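Local coordinates for diaminopropionate ammonia-lyase (Escherichia coli, PDB 4D9I), which catalyses the pyridoxal phosphate-dependent alpha,beta-elimination of both L- and D-2,3-diaminopropionate to pyruvate and ammonia, working as a homodimer, at residues S2-K7 with V350-Q355; E19-F24 with W299-N304; F115-D120 with A138-P143; L319-L324 with K383-V388. One frame throughout, in Å; residues are numbered along the deposited sequence.

Interaction 1: residues S2-K7 with V350-Q355; sequences SVFSLK and VHYHPQ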
loop_
_atom_site.group_PDB
_atom_site.type_symbol
_atom_site.label_atom_id
_atom_site.label_comp_id
_atom_site.label_asym_id
_atom_site.label_seq_id
_atom_site.Cartn_x
_atom_site.Cartn_y
_atom_site.Cartn_z
ATOM N N SER B 2 -4.863 -5.044 -14.635
ATOM C CA SER B 2 -4.995 -5.137 -16.118
ATOM C C SER B 2 -3.841 -5.930 -16.725
ATOM O O SER B 2 -2.911 -6.326 -16.019
ATOM C CB SER B 2 -5.018 -3.744 -16.722
ATOM O OG SER B 2 -3.773 -3.115 -16.519
ATOM N N VAL B 3 -3.923 -6.164 -18.032
ATOM C CA VAL B 3 -2.818 -6.709 -18.791
ATOM C C VAL B 3 -1.963 -5.528 -19.278
ATOM O O VAL B 3 -2.481 -4.567 -19.853
ATOM C CB VAL B 3 -3.315 -7.601 -19.955
ATOM C CG1 VAL B 3 -2.148 -8.067 -20.814
ATOM C CG2 VAL B 3 -4.070 -8.812 -19.404
ATOM N N PHE B 4 -0.666 -5.575 -18.991
ATOM C CA PHE B 4 0.249 -4.523 -19.440
ATOM C C PHE B 4 1.632 -5.094 -19.745
ATOM O O PHE B 4 2.006 -6.130 -19.195
ATOM C CB PHE B 4 0.335 -3.392 -18.404
ATOM C CG PHE B 4 0.765 -3.838 -17.016
ATOM C CD1 PHE B 4 2.118 -3.860 -16.659
ATOM C CD2 PHE B 4 -0.177 -4.176 -16.051
ATOM C CE1 PHE B 4 2.520 -4.240 -15.379
ATOM C CE2 PHE B 4 0.215 -4.549 -14.766
ATOM C CZ PHE B 4 1.570 -4.587 -14.432
ATOM N N SER B 5 2.379 -4.405 -20.614
ATOM C CA SER B 5 3.682 -4.875 -21.047
ATOM C C SER B 5 4.787 -3.930 -20.605
ATOM O O SER B 5 5.003 -2.885 -21.208
ATOM C CB SER B 5 3.720 -5.053 -22.566
ATOM O OG SER B 5 2.780 -6.023 -22.987
ATOM N N LEU B 6 5.484 -4.307 -19.544
ATOM C CA LEU B 6 6.673 -3.578 -19.114
ATOM C C LEU B 6 7.873 -4.292 -19.684
ATOM O O LEU B 6 7.916 -5.529 -19.723
ATOM C CB LEU B 6 6.762 -3.473 -17.590
ATOM C CG LEU B 6 5.597 -2.706 -16.929
ATOM C CD1 LEU B 6 5.799 -2.648 -15.426
ATOM C CD2 LEU B 6 5.456 -1.294 -17.490
ATOM N N LYS B 7 8.835 -3.502 -20.143
ATOM C CA LYS B 7 10.034 -4.044 -20.745
ATOM C C LYS B 7 10.737 -4.960 -19.738
ATOM O O LYS B 7 11.178 -4.509 -18.685
ATOM C CB LYS B 7 10.945 -2.902 -21.198
ATOM C CG LYS B 7 12.267 -3.361 -21.781
ATOM C CD LYS B 7 13.289 -2.237 -21.727
ATOM C CE LYS B 7 14.610 -2.711 -22.296
ATOM N NZ LYS B 7 15.526 -1.593 -22.682
ATOM N N VAL B 350 5.891 -9.800 -14.734
ATOM C CA VAL B 350 5.712 -11.063 -15.450
ATOM C C VAL B 350 4.253 -11.501 -15.301
ATOM O O VAL B 350 3.611 -11.885 -16.273
ATOM C CB VAL B 350 6.647 -12.156 -14.890
ATOM C CG1 VAL B 350 6.171 -13.552 -15.305
ATOM C CG2 VAL B 350 8.102 -11.914 -15.322
ATOM N N HIS B 351 3.747 -11.435 -14.073
ATOM C CA HIS B 351 2.401 -11.901 -13.794
ATOM C C HIS B 351 1.366 -11.228 -14.668
ATOM O O HIS B 351 0.500 -11.884 -15.209
ATOM C CB HIS B 351 2.049 -11.707 -12.328
ATOM C CG HIS B 351 0.608 -12.011 -12.028
ATOM N ND1 HIS B 351 0.111 -13.260 -12.077
ATOM C CD2 HIS B 351 -0.453 -11.174 -11.698
ATOM C CE1 HIS B 351 -1.217 -13.226 -11.810
ATOM N NE2 HIS B 351 -1.559 -11.954 -11.565
ATOM N N TYR B 352 1.472 -9.912 -14.829
ATOM C CA TYR B 352 0.462 -9.167 -15.574
ATOM C C TYR B 352 0.714 -9.042 -17.081
ATOM O O TYR B 352 -0.151 -8.565 -17.818
ATOM C CB TYR B 352 0.283 -7.789 -14.944
ATOM C CG TYR B 352 -0.393 -7.821 -13.587
ATOM C CD1 TYR B 352 -1.762 -8.107 -13.483
ATOM C CD2 TYR B 352 0.321 -7.552 -12.409
ATOM C CE1 TYR B 352 -2.406 -8.121 -12.258
ATOM C CE2 TYR B 352 -0.324 -7.569 -11.156
ATOM C CZ TYR B 352 -1.689 -7.851 -11.099
ATOM O OH TYR B 352 -2.367 -7.877 -9.897
ATOM N N HIS B 353 1.905 -9.460 -17.521
ATOM C CA HIS B 353 2.319 -9.419 -18.928
ATOM C C HIS B 353 1.469 -10.331 -19.796
ATOM O O HIS B 353 1.143 -11.444 -19.381
ATOM C CB HIS B 353 3.794 -9.832 -19.011
ATOM C CG HIS B 353 4.506 -9.364 -20.258
ATOM N ND1 HIS B 353 4.266 -9.895 -21.478
ATOM C CD2 HIS B 353 5.508 -8.407 -20.436
ATOM C CE1 HIS B 353 5.064 -9.304 -22.389
ATOM N NE2 HIS B 353 5.814 -8.387 -21.753
ATOM N N PRO B 354 1.123 -9.888 -21.032
ATOM C CA PRO B 354 0.420 -10.797 -21.945
ATOM C C PRO B 354 1.212 -12.082 -22.253
ATOM O O PRO B 354 0.602 -13.116 -22.526
ATOM C CB PRO B 354 0.202 -9.967 -23.222
ATOM C CG PRO B 354 0.930 -8.687 -23.043
ATOM C CD PRO B 354 1.312 -8.540 -21.599
ATOM N N GLN B 355 2.538 -12.035 -22.173
ATOM C CA GLN B 355 3.341 -13.219 -22.461
ATOM C C GLN B 355 3.748 -13.918 -21.176
ATOM O O GLN B 355 4.795 -14.559 -21.114
ATOM C CB GLN B 355 4.555 -12.873 -23.336
ATOM C CG GLN B 355 4.167 -12.514 -24.775
ATOM C CD GLN B 355 5.330 -11.953 -25.585
ATOM O OE1 GLN B 355 5.683 -12.486 -26.636
ATOM N NE2 GLN B 355 5.929 -10.872 -25.097
HETATM O O HOH W 1 7.978 -6.481 -22.735
#

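Interaction 2: residues E19-F24 with W299-N304; sequences ETSPLF and WEILRN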
loop_
_atom_site.group_PDB
_atom_site.type_symbol
_atom_site.label_atom_id
_atom_site.label_comp_id
_atom_site.label_asym_id
_atom_site.label_seq_id
_atom_site.Cartn_x
_atom_site.Cartn_y
_atom_site.Cartn_z
ATOM N N GLU B 19 31.795 -22.355 -11.823
ATOM C CA GLU B 19 32.994 -22.221 -10.984
ATOM C C GLU B 19 32.626 -21.350 -9.789
ATOM O O GLU B 19 32.337 -20.166 -9.942
ATOM C CB GLU B 19 34.190 -21.639 -11.782
ATOM C CG GLU B 19 35.367 -21.104 -10.942
ATOM C CD GLU B 19 36.647 -20.835 -11.742
ATOM O OE1 GLU B 19 37.398 -19.892 -11.397
ATOM O OE2 GLU B 19 36.922 -21.572 -12.713
ATOM N N THR B 20 32.587 -21.951 -8.604
ATOM C CA THR B 20 32.311 -21.203 -7.375
ATOM C C THR B 20 33.577 -20.433 -6.942
ATOM O O THR B 20 34.649 -20.569 -7.563
ATOM C CB THR B 20 31.824 -22.133 -6.244
ATOM O OG1 THR B 20 32.883 -23.012 -5.871
ATOM C CG2 THR B 20 30.648 -22.978 -6.695
ATOM N N SER B 21 33.441 -19.637 -5.879
ATOM C CA SER B 21 34.508 -18.779 -5.365
ATOM C C SER B 21 34.801 -19.096 -3.888
ATOM O O SER B 21 33.969 -18.822 -3.018
ATOM C CB SER B 21 34.095 -17.302 -5.506
ATOM O OG SER B 21 34.994 -16.421 -4.834
ATOM N N PRO B 22 35.976 -19.673 -3.593
ATOM C CA PRO B 22 36.336 -19.909 -2.187
ATOM C C PRO B 22 36.396 -18.615 -1.372
ATOM O O PRO B 22 36.179 -18.652 -0.169
ATOM C CB PRO B 22 37.734 -20.536 -2.280
ATOM C CG PRO B 22 37.790 -21.149 -3.642
ATOM C CD PRO B 22 36.993 -20.216 -4.516
ATOM N N LEU B 23 36.711 -17.499 -2.036
ATOM C CA LEU B 23 36.764 -16.166 -1.416
ATOM C C LEU B 23 35.411 -15.641 -0.891
ATOM O O LEU B 23 35.355 -15.035 0.182
ATOM C CB LEU B 23 37.391 -15.150 -2.386
ATOM C CG LEU B 23 37.960 -13.878 -1.732
ATOM C CD1 LEU B 23 38.859 -14.227 -0.546
ATOM C CD2 LEU B 23 38.711 -13.010 -2.737
ATOM N N PHE B 24 34.339 -15.867 -1.653
ATOM C CA PHE B 24 32.981 -15.472 -1.246
ATOM C C PHE B 24 32.114 -16.707 -0.984
ATOM O O PHE B 24 31.261 -17.045 -1.800
ATOM C CB PHE B 24 32.320 -14.525 -2.289
ATOM C CG PHE B 24 33.166 -13.316 -2.638
ATOM C CD1 PHE B 24 33.419 -12.317 -1.689
ATOM C CD2 PHE B 24 33.747 -13.197 -3.897
ATOM C CE1 PHE B 24 34.220 -11.223 -1.995
ATOM C CE2 PHE B 24 34.568 -12.111 -4.209
ATOM C CZ PHE B 24 34.804 -11.116 -3.253
ATOM N N TRP B 299 31.651 -9.335 -10.928
ATOM C CA TRP B 299 31.410 -9.766 -12.297
ATOM C C TRP B 299 31.890 -11.176 -12.512
ATOM O O TRP B 299 31.255 -11.955 -13.222
ATOM C CB TRP B 299 32.116 -8.830 -13.279
ATOM C CG TRP B 299 32.154 -9.390 -14.674
ATOM C CD1 TRP B 299 33.276 -9.656 -15.454
ATOM C CD2 TRP B 299 31.004 -9.812 -15.489
ATOM N NE1 TRP B 299 32.909 -10.183 -16.672
ATOM C CE2 TRP B 299 31.560 -10.308 -16.755
ATOM C CE3 TRP B 299 29.606 -9.824 -15.301
ATOM C CZ2 TRP B 299 30.752 -10.784 -17.778
ATOM C CZ3 TRP B 299 28.799 -10.314 -16.349
ATOM C CH2 TRP B 299 29.365 -10.784 -17.556
ATOM N N GLU B 300 33.010 -11.504 -11.882
ATOM C CA GLU B 300 33.590 -12.840 -11.948
ATOM C C GLU B 300 32.585 -13.896 -11.479
ATOM O O GLU B 300 32.363 -14.896 -12.170
ATOM C CB GLU B 300 34.889 -12.891 -11.124
ATOM C CG GLU B 300 35.590 -14.242 -11.125
ATOM C CD GLU B 300 36.281 -14.588 -12.445
ATOM O OE1 GLU B 300 36.696 -13.667 -13.193
ATOM O OE2 GLU B 300 36.433 -15.802 -12.729
ATOM N N ILE B 301 31.982 -13.660 -10.315
ATOM C CA ILE B 301 30.979 -14.560 -9.733
ATOM C C ILE B 301 29.753 -14.687 -10.642
ATOM O O ILE B 301 29.258 -15.794 -10.896
ATOM C CB ILE B 301 30.515 -14.062 -8.332
ATOM C CG1 ILE B 301 31.692 -13.900 -7.343
ATOM C CG2 ILE B 301 29.363 -14.902 -7.776
ATOM C CD1 ILE B 301 32.716 -15.011 -7.336
ATOM N N LEU B 302 29.259 -13.546 -11.118
ATOM C CA LEU B 302 28.031 -13.510 -11.910
ATOM C C LEU B 302 28.215 -14.177 -13.278
ATOM O O LEU B 302 27.373 -14.969 -13.703
ATOM C CB LEU B 302 27.535 -12.075 -12.077
ATOM C CG LEU B 302 27.316 -11.285 -10.783
ATOM C CD1 LEU B 302 26.802 -9.879 -11.079
ATOM C CD2 LEU B 302 26.351 -12.017 -9.853
ATOM N N ARG B 303 29.311 -13.846 -13.958
ATOM C CA ARG B 303 29.637 -14.449 -15.243
ATOM C C ARG B 303 29.716 -15.975 -15.103
ATOM O O ARG B 303 29.210 -16.710 -15.953
ATOM C CB ARG B 303 30.975 -13.886 -15.748
ATOM C CG ARG B 303 31.397 -14.344 -17.130
ATOM C CD ARG B 303 32.922 -14.280 -17.241
ATOM N NE ARG B 303 33.410 -15.444 -17.971
ATOM C CZ ARG B 303 33.673 -15.472 -19.271
ATOM N NH1 ARG B 303 33.537 -14.381 -20.008
ATOM N NH2 ARG B 303 34.093 -16.592 -19.830
ATOM N N ASN B 304 30.353 -16.433 -14.026
ATOM C CA ASN B 304 30.474 -17.858 -13.730
ATOM C C ASN B 304 29.183 -18.559 -13.343
ATOM O O ASN B 304 28.916 -19.665 -13.808
ATOM C CB ASN B 304 31.497 -18.086 -12.626
ATOM C CG ASN B 304 32.917 -17.879 -13.102
ATOM O OD1 ASN B 304 33.160 -17.514 -14.250
ATOM N ND2 ASN B 304 33.868 -18.105 -12.208
#

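Interaction 3: residues F115-D120 with A138-P143; sequences FATTTD and AVIYMP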
loop_
_atom_site.group_PDB
_atom_site.type_symbol
_atom_site.label_atom_id
_atom_site.label_comp_id
_atom_site.label_asym_id
_atom_site.label_seq_id
_atom_site.Cartn_x
_atom_site.Cartn_y
_atom_site.Cartn_z
ATOM N N PHE B 115 37.863 8.185 6.840
ATOM C CA PHE B 115 37.342 7.365 5.749
ATOM C C PHE B 115 36.623 8.212 4.721
ATOM O O PHE B 115 35.676 8.921 5.058
ATOM C CB PHE B 115 36.397 6.291 6.291
ATOM C CG PHE B 115 37.070 5.334 7.217
ATOM C CD1 PHE B 115 37.998 4.425 6.726
ATOM C CD2 PHE B 115 36.810 5.368 8.579
ATOM C CE1 PHE B 115 38.645 3.543 7.579
ATOM C CE2 PHE B 115 37.467 4.502 9.446
ATOM C CZ PHE B 115 38.371 3.579 8.946
ATOM N N ALA B 116 37.038 8.092 3.466
ATOM C CA ALA B 116 36.502 8.935 2.393
ATOM C C ALA B 116 35.733 8.102 1.373
ATOM O O ALA B 116 36.200 7.047 0.930
ATOM C CB ALA B 116 37.616 9.724 1.726
ATOM N N THR B 117 34.543 8.580 1.009
ATOM C CA THR B 117 33.619 7.759 0.262
ATOM C C THR B 117 32.697 8.585 -0.622
ATOM O O THR B 117 32.244 9.645 -0.213
ATOM C CB THR B 117 32.779 6.930 1.261
ATOM O OG1 THR B 117 33.651 6.013 1.943
ATOM C CG2 THR B 117 31.675 6.161 0.571
ATOM N N THR B 118 32.443 8.085 -1.831
ATOM C CA THR B 118 31.353 8.557 -2.692
ATOM C C THR B 118 30.161 7.594 -2.629
ATOM O O THR B 118 30.336 6.377 -2.598
ATOM C CB THR B 118 31.794 8.748 -4.162
ATOM O OG1 THR B 118 32.631 9.905 -4.265
ATOM C CG2 THR B 118 30.581 8.964 -5.062
ATOM N N THR B 119 28.954 8.157 -2.614
ATOM C CA THR B 119 27.738 7.383 -2.486
ATOM C C THR B 119 26.529 8.107 -3.067
ATOM O O THR B 119 26.492 9.342 -3.140
ATOM C CB THR B 119 27.418 7.074 -1.013
ATOM O OG1 THR B 119 26.387 6.068 -0.950
ATOM C CG2 THR B 119 26.965 8.354 -0.277
ATOM N N ASP B 120 25.529 7.335 -3.465
ATOM C CA ASP B 120 24.272 7.957 -3.872
ATOM C C ASP B 120 23.239 7.744 -2.766
ATOM O O ASP B 120 22.062 8.056 -2.932
ATOM C CB ASP B 120 23.806 7.417 -5.227
ATOM C CG ASP B 120 23.544 5.924 -5.198
ATOM O OD1 ASP B 120 23.213 5.357 -6.264
ATOM O OD2 ASP B 120 23.670 5.320 -4.105
ATOM N N ALA B 138 34.717 10.555 8.957
ATOM C CA ALA B 138 34.292 10.189 7.621
ATOM C C ALA B 138 33.988 11.416 6.764
ATOM O O ALA B 138 33.453 12.410 7.256
ATOM C CB ALA B 138 33.095 9.244 7.672
ATOM N N VAL B 139 34.330 11.339 5.482
ATOM C CA VAL B 139 34.047 12.422 4.525
ATOM C C VAL B 139 33.338 11.820 3.307
ATOM O O VAL B 139 33.938 11.094 2.521
ATOM C CB VAL B 139 35.326 13.213 4.124
ATOM C CG1 VAL B 139 34.982 14.384 3.210
ATOM C CG2 VAL B 139 36.044 13.747 5.356
ATOM N N ILE B 140 32.045 12.103 3.187
ATOM C CA ILE B 140 31.205 11.515 2.145
ATOM C C ILE B 140 30.935 12.508 1.008
ATOM O O ILE B 140 30.561 13.664 1.245
ATOM C CB ILE B 140 29.864 11.002 2.732
ATOM C CG1 ILE B 140 30.086 10.141 3.992
ATOM C CG2 ILE B 140 29.049 10.261 1.694
ATOM C CD1 ILE B 140 31.094 9.002 3.891
ATOM N N TYR B 141 31.144 12.069 -0.228
ATOM C CA TYR B 141 30.742 12.863 -1.390
ATOM C C TYR B 141 29.474 12.264 -2.037
ATOM O O TYR B 141 29.345 11.043 -2.153
ATOM C CB TYR B 141 31.897 12.972 -2.401
ATOM C CG TYR B 141 33.100 13.761 -1.907
ATOM C CD1 TYR B 141 33.331 13.950 -0.543
ATOM C CD2 TYR B 141 34.024 14.294 -2.800
ATOM C CE1 TYR B 141 34.425 14.658 -0.087
ATOM C CE2 TYR B 141 35.127 15.005 -2.348
ATOM C CZ TYR B 141 35.322 15.184 -0.990
ATOM O OH TYR B 141 36.415 15.878 -0.525
ATOM N N MET B 142 28.536 13.126 -2.417
ATOM C CA MET B 142 27.328 12.704 -3.137
ATOM C C MET B 142 27.189 13.494 -4.453
ATOM O O MET B 142 27.547 14.674 -4.503
ATOM C CB MET B 142 26.077 12.853 -2.252
ATOM C CG MET B 142 26.103 12.033 -0.963
ATOM S SD MET B 142 24.503 12.013 -0.121
ATOM C CE MET B 142 23.596 10.955 -1.243
ATOM N N PRO B 143 26.698 12.839 -5.528
ATOM C CA PRO B 143 26.652 13.496 -6.835
ATOM C C PRO B 143 25.481 14.464 -6.975
ATOM O O PRO B 143 24.546 14.425 -6.166
ATOM C CB PRO B 143 26.503 12.332 -7.826
ATOM C CG PRO B 143 26.327 11.098 -7.011
ATOM C CD PRO B 143 26.128 11.486 -5.580
#

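Interaction 4: residues L319-L324 with K383-V388; sequences LGMRVL and KHYREV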
loop_
_atom_site.group_PDB
_atom_site.type_symbol
_atom_site.label_atom_id
_atom_site.label_comp_id
_atom_site.label_asym_id
_atom_site.label_seq_id
_atom_site.Cartn_x
_atom_site.Cartn_y
_atom_site.Cartn_z
ATOM N N LEU B 319 6.342 -0.556 -9.525
ATOM C CA LEU B 319 5.337 -1.606 -9.338
ATOM C C LEU B 319 5.679 -2.490 -8.122
ATOM O O LEU B 319 4.839 -2.735 -7.277
ATOM C CB LEU B 319 5.247 -2.454 -10.605
ATOM C CG LEU B 319 4.357 -3.710 -10.605
ATOM C CD1 LEU B 319 2.905 -3.309 -10.363
ATOM C CD2 LEU B 319 4.491 -4.419 -11.951
ATOM N N GLY B 320 6.929 -2.925 -8.034
ATOM C CA GLY B 320 7.398 -3.661 -6.861
ATOM C C GLY B 320 7.186 -2.941 -5.531
ATOM O O GLY B 320 6.758 -3.547 -4.562
ATOM N N MET B 321 7.543 -1.658 -5.473
ATOM C CA MET B 321 7.361 -0.859 -4.261
ATOM C C MET B 321 5.899 -0.916 -3.778
ATOM O O MET B 321 5.634 -1.096 -2.580
ATOM C CB MET B 321 7.727 0.600 -4.527
ATOM C CG MET B 321 9.209 0.843 -4.809
ATOM S SD MET B 321 9.542 2.514 -5.406
ATOM C CE MET B 321 9.327 3.536 -3.955
ATOM N N ARG B 322 4.971 -0.733 -4.708
ATOM C CA ARG B 322 3.538 -0.729 -4.377
ATOM C C ARG B 322 3.023 -2.093 -3.935
ATOM O O ARG B 322 2.175 -2.185 -3.019
ATOM C CB ARG B 322 2.715 -0.237 -5.563
ATOM C CG ARG B 322 2.972 1.231 -5.902
ATOM C CD ARG B 322 2.068 1.703 -7.022
ATOM N NE ARG B 322 2.672 2.865 -7.642
ATOM C CZ ARG B 322 3.219 2.865 -8.841
ATOM N NH1 ARG B 322 3.211 1.763 -9.587
ATOM N NH2 ARG B 322 3.734 3.976 -9.289
ATOM N N VAL B 323 3.488 -3.132 -4.616
ATOM C CA VAL B 323 3.016 -4.520 -4.356
ATOM C C VAL B 323 3.491 -4.952 -2.958
ATOM O O VAL B 323 2.728 -5.536 -2.187
ATOM C CB VAL B 323 3.547 -5.513 -5.422
ATOM C CG1 VAL B 323 3.294 -6.980 -5.020
ATOM C CG2 VAL B 323 2.957 -5.216 -6.805
ATOM N N LEU B 324 4.756 -4.641 -2.636
ATOM C CA LEU B 324 5.302 -4.905 -1.303
ATOM C C LEU B 324 4.653 -4.070 -0.193
ATOM O O LEU B 324 4.439 -4.582 0.908
ATOM C CB LEU B 324 6.835 -4.682 -1.276
ATOM C CG LEU B 324 7.652 -5.717 -2.032
ATOM C CD1 LEU B 324 9.122 -5.275 -2.206
ATOM C CD2 LEU B 324 7.590 -7.054 -1.334
ATOM N N LYS B 383 9.970 11.065 0.434
ATOM C CA LYS B 383 9.282 11.894 -0.554
ATOM C C LYS B 383 8.957 11.046 -1.777
ATOM O O LYS B 383 7.806 10.930 -2.174
ATOM C CB LYS B 383 10.178 13.071 -0.963
ATOM C CG LYS B 383 9.457 14.238 -1.610
ATOM C CD LYS B 383 10.383 15.453 -1.628
ATOM C CE LYS B 383 9.765 16.634 -2.359
ATOM N NZ LYS B 383 9.255 16.225 -3.703
ATOM N N HIS B 384 9.994 10.436 -2.349
ATOM C CA HIS B 384 9.861 9.555 -3.514
ATOM C C HIS B 384 9.003 8.340 -3.218
ATOM O O HIS B 384 8.165 7.908 -4.049
ATOM C CB HIS B 384 11.271 9.174 -3.989
ATOM C CG HIS B 384 11.295 8.203 -5.135
ATOM N ND1 HIS B 384 10.993 8.565 -6.397
ATOM C CD2 HIS B 384 11.583 6.842 -5.169
ATOM C CE1 HIS B 384 11.083 7.492 -7.204
ATOM N NE2 HIS B 384 11.448 6.432 -6.449
ATOM N N TYR B 385 9.224 7.744 -2.046
ATOM C CA TYR B 385 8.484 6.538 -1.668
ATOM C C TYR B 385 6.975 6.828 -1.710
ATOM O O TYR B 385 6.205 6.087 -2.321
ATOM C CB TYR B 385 8.878 6.048 -0.268
ATOM C CG TYR B 385 8.133 4.772 0.090
ATOM C CD1 TYR B 385 8.535 3.549 -0.437
ATOM C CD2 TYR B 385 6.999 4.809 0.905
ATOM C CE1 TYR B 385 7.844 2.371 -0.153
ATOM C CE2 TYR B 385 6.302 3.644 1.204
ATOM C CZ TYR B 385 6.712 2.449 0.678
ATOM O OH TYR B 385 6.032 1.320 0.984
ATOM N N ARG B 386 6.578 7.933 -1.082
ATOM C CA ARG B 386 5.156 8.270 -0.988
ATOM C C ARG B 386 4.594 8.753 -2.330
ATOM O O ARG B 386 3.429 8.464 -2.665
ATOM C CB ARG B 386 4.901 9.276 0.141
ATOM C CG ARG B 386 5.131 8.698 1.538
ATOM C CD ARG B 386 4.375 7.391 1.753
ATOM N NE ARG B 386 4.830 6.690 2.954
ATOM C CZ ARG B 386 4.191 5.666 3.518
ATOM N NH1 ARG B 386 3.051 5.209 2.994
ATOM N NH2 ARG B 386 4.703 5.087 4.603
ATOM N N GLU B 387 5.415 9.459 -3.110
ATOM C CA GLU B 387 5.024 9.803 -4.482
ATOM C C GLU B 387 4.691 8.545 -5.312
ATOM O O GLU B 387 3.702 8.522 -6.064
ATOM C CB GLU B 387 6.097 10.687 -5.156
ATOM C CG GLU B 387 6.026 12.123 -4.689
ATOM C CD GLU B 387 7.285 12.944 -4.962
ATOM O OE1 GLU B 387 8.296 12.412 -5.460
ATOM O OE2 GLU B 387 7.259 14.137 -4.651
ATOM N N VAL B 388 5.476 7.482 -5.138
ATOM C CA VAL B 388 5.193 6.216 -5.831
ATOM C C VAL B 388 3.935 5.511 -5.286
ATOM O O VAL B 388 3.027 5.162 -6.057
ATOM C CB VAL B 388 6.404 5.247 -5.816
ATOM C CG1 VAL B 388 6.051 3.888 -6.435
ATOM C CG2 VAL B 388 7.603 5.854 -6.544
HETATM O O HOH W 2 6.990 -0.965 -0.086
#

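Interaction 1: residues S2-K7 with V350-Q355
Phe4 and Tyr352 make the dense end of this contact. The Phe4 ring brings CE2 to 3.2 Å from Tyr352 CB, and the two ring planes lie 24° from parallel but are slid so far apart that they barely overlap. Phe4 reaches this place with its CG between backbone N and carbonyl carbon (chi1 57°), although its CB points away from segment 350-355. Beside the rings, Phe4 N donates to Tyr352 O at 3.3 Å, approaching from above the carbonyl plane, and His353 CA meets Phe4 O through a CA-H...O contact. In this fold type II enzyme the N-terminal arm preceding strand 8-12 is thus laid across the C-terminal end of helix 338-352. Glu391 of the second subunit also packs on Phe4. Toward solvent the contact thins out: Val3 CG1 touches Pro354 CD at 3.6 Å, and Ser5 OG lies over one face of the His353 ring, offset toward its rim and 4.0 Å from His353 NE2. His353 uses both ring nitrogens, ND1 accepting from Gln355 N in the ring plane (2.8 Å) and NE2 sharing a water with Leu6 O. A leucine in its place would probably leave Gln355 N without its acceptor and that water without its link to the turn after the helix.

Interaction 2: residues E19-F24 with W299-N304
An ST motif shapes the loop between strand 8-12 and helix 26-36 where Ser21 and Phe24 meet Ile301 of helix 296-305. Ser21 OG accepts from Phe24 N at 3.3 Å, and its CB presses on Ile301 CD1 at 3.2 Å, tighter than usual for two carbons. The same methyl lies near the plane of the Phe24 ring, at its edge, 4.0 Å from Phe24 CD2. Two successive turns of about 50° in the same sense (chi1 -57°, chi2 -43°) curl Ile301 so that CD1 reaches both residues. A valine in place of Ser21 would probably leave Phe24 N without the side-chain acceptor of the motif and the turn less firmly held. One helical turn on, Asn304 runs alongside Glu19: its ND2 gives a weak hydrogen bond to Glu19 O (3.4 Å) and rests against Glu19 CB. On the solvent side Glu19 OE1 lies 4.4 Å from Glu300 OE2, probably a mild repulsion between like charges. Phe24 also packs on Thr200 and Met203 of helix 197-206, so the loop touches two helices; its serine-to-N bond is that of an ST motif, just before helix 26-36.

Interaction 3: residues F115-D120 with A138-P143
Thr119, Thr117 and Phe115 contribute most of the share of segment 115-120 in this buried contact. Thr119 CG2 pushes against Ile140 CG2 at 3.4 Å, a tight fit, and runs beside Met142 CG. With OG1 anti to the backbone N (chi1 -167°), CG2 falls between N and the carbonyl carbon, against Ile140, and the hydroxyl is left to bond Gly121 N and Gly124 N. Thr117 meets the other branch: Thr117 CB lies 3.7 Å from Ile140 CD1. Its hydroxyl bonds to Val187 O. Phe115 gives mainly backbone: its O accepts from Val139 N at 2.8 Å, and its ring leads off to Val127 of helix 122-133. These strands, parallel within 12°, are the two strands of a right-handed beta-alpha-beta crossover whose helix is 122-133, at the middle of a four-stranded parallel sheet. The ladder continues with Thr117 N to Val139 O, then Tyr141 N to Thr117 O at 2.7 Å, and ends with Thr119 N on Tyr141 O. Beyond it, Met142, bent at its thioether, sets CE 3.6 Å from Asp120 C. Asp120, the probable proton acceptor for L-diaminopropionate, has OD1 hydrogen-bonded to Gly288 N and to a Tris molecule, probably from the crystallisation liquor.

Interaction 4: residues L319-L324 with K383-V388
Met321 reaches over Val388 and ends with its CE methyl 3.6 Å from Tyr385 CD1. The contact is a steep helix-helix crossing: segments 319-324 and 383-388 meet at -80° with axes 10.1 Å apart, joining helix 315-325 to the C-terminal helix 382-389 at the dimer interface. Met321 is bent at chi3 (73°), which folds CE back into the notch between Tyr385 and Val388; its SD lies obliquely to the His384 ring. Tyr385 OH donates to a water at 2.7 Å that in turn donates to Met321 O, and the hydroxyl also bonds to Asn326 of the second subunit. Arg322 is extended from CG to NE and crosses Val388 at about a right angle. Val388 CG1 covers one face of its guanidinium, while NH1 reaches Trp390 O of the second subunit. The same guanidinium holds Val388 O near its own plane, through a nearly straight bond from Arg322 NE to Val388 O of 2.8 Å, with NE standing above the carbonyl plane.

How the interactions relate
Interactions 1 and 4 form one neighbourhood. Their centres are 19 Å apart, Phe4 CZ touches Leu319 CD2 at 3.8 Å, and both reach the second subunit, where Ser2 N of one chain bonds to Glu387 OE2 of the other. Along the sequence their segments alternate, whereas interactions 2 and 3 are nested inside the loop closed by interaction 1. Interaction 3 alone contains an active-site residue, Asp120, and lies about 39 Å from interaction 1, centre to centre, across the middle of the chain. Interaction 4 comes nearer, the side chain of His384 being about 12 Å from that of Asp120. Interaction 2 stands apart, its nearest atoms about 16 Å from interaction 3.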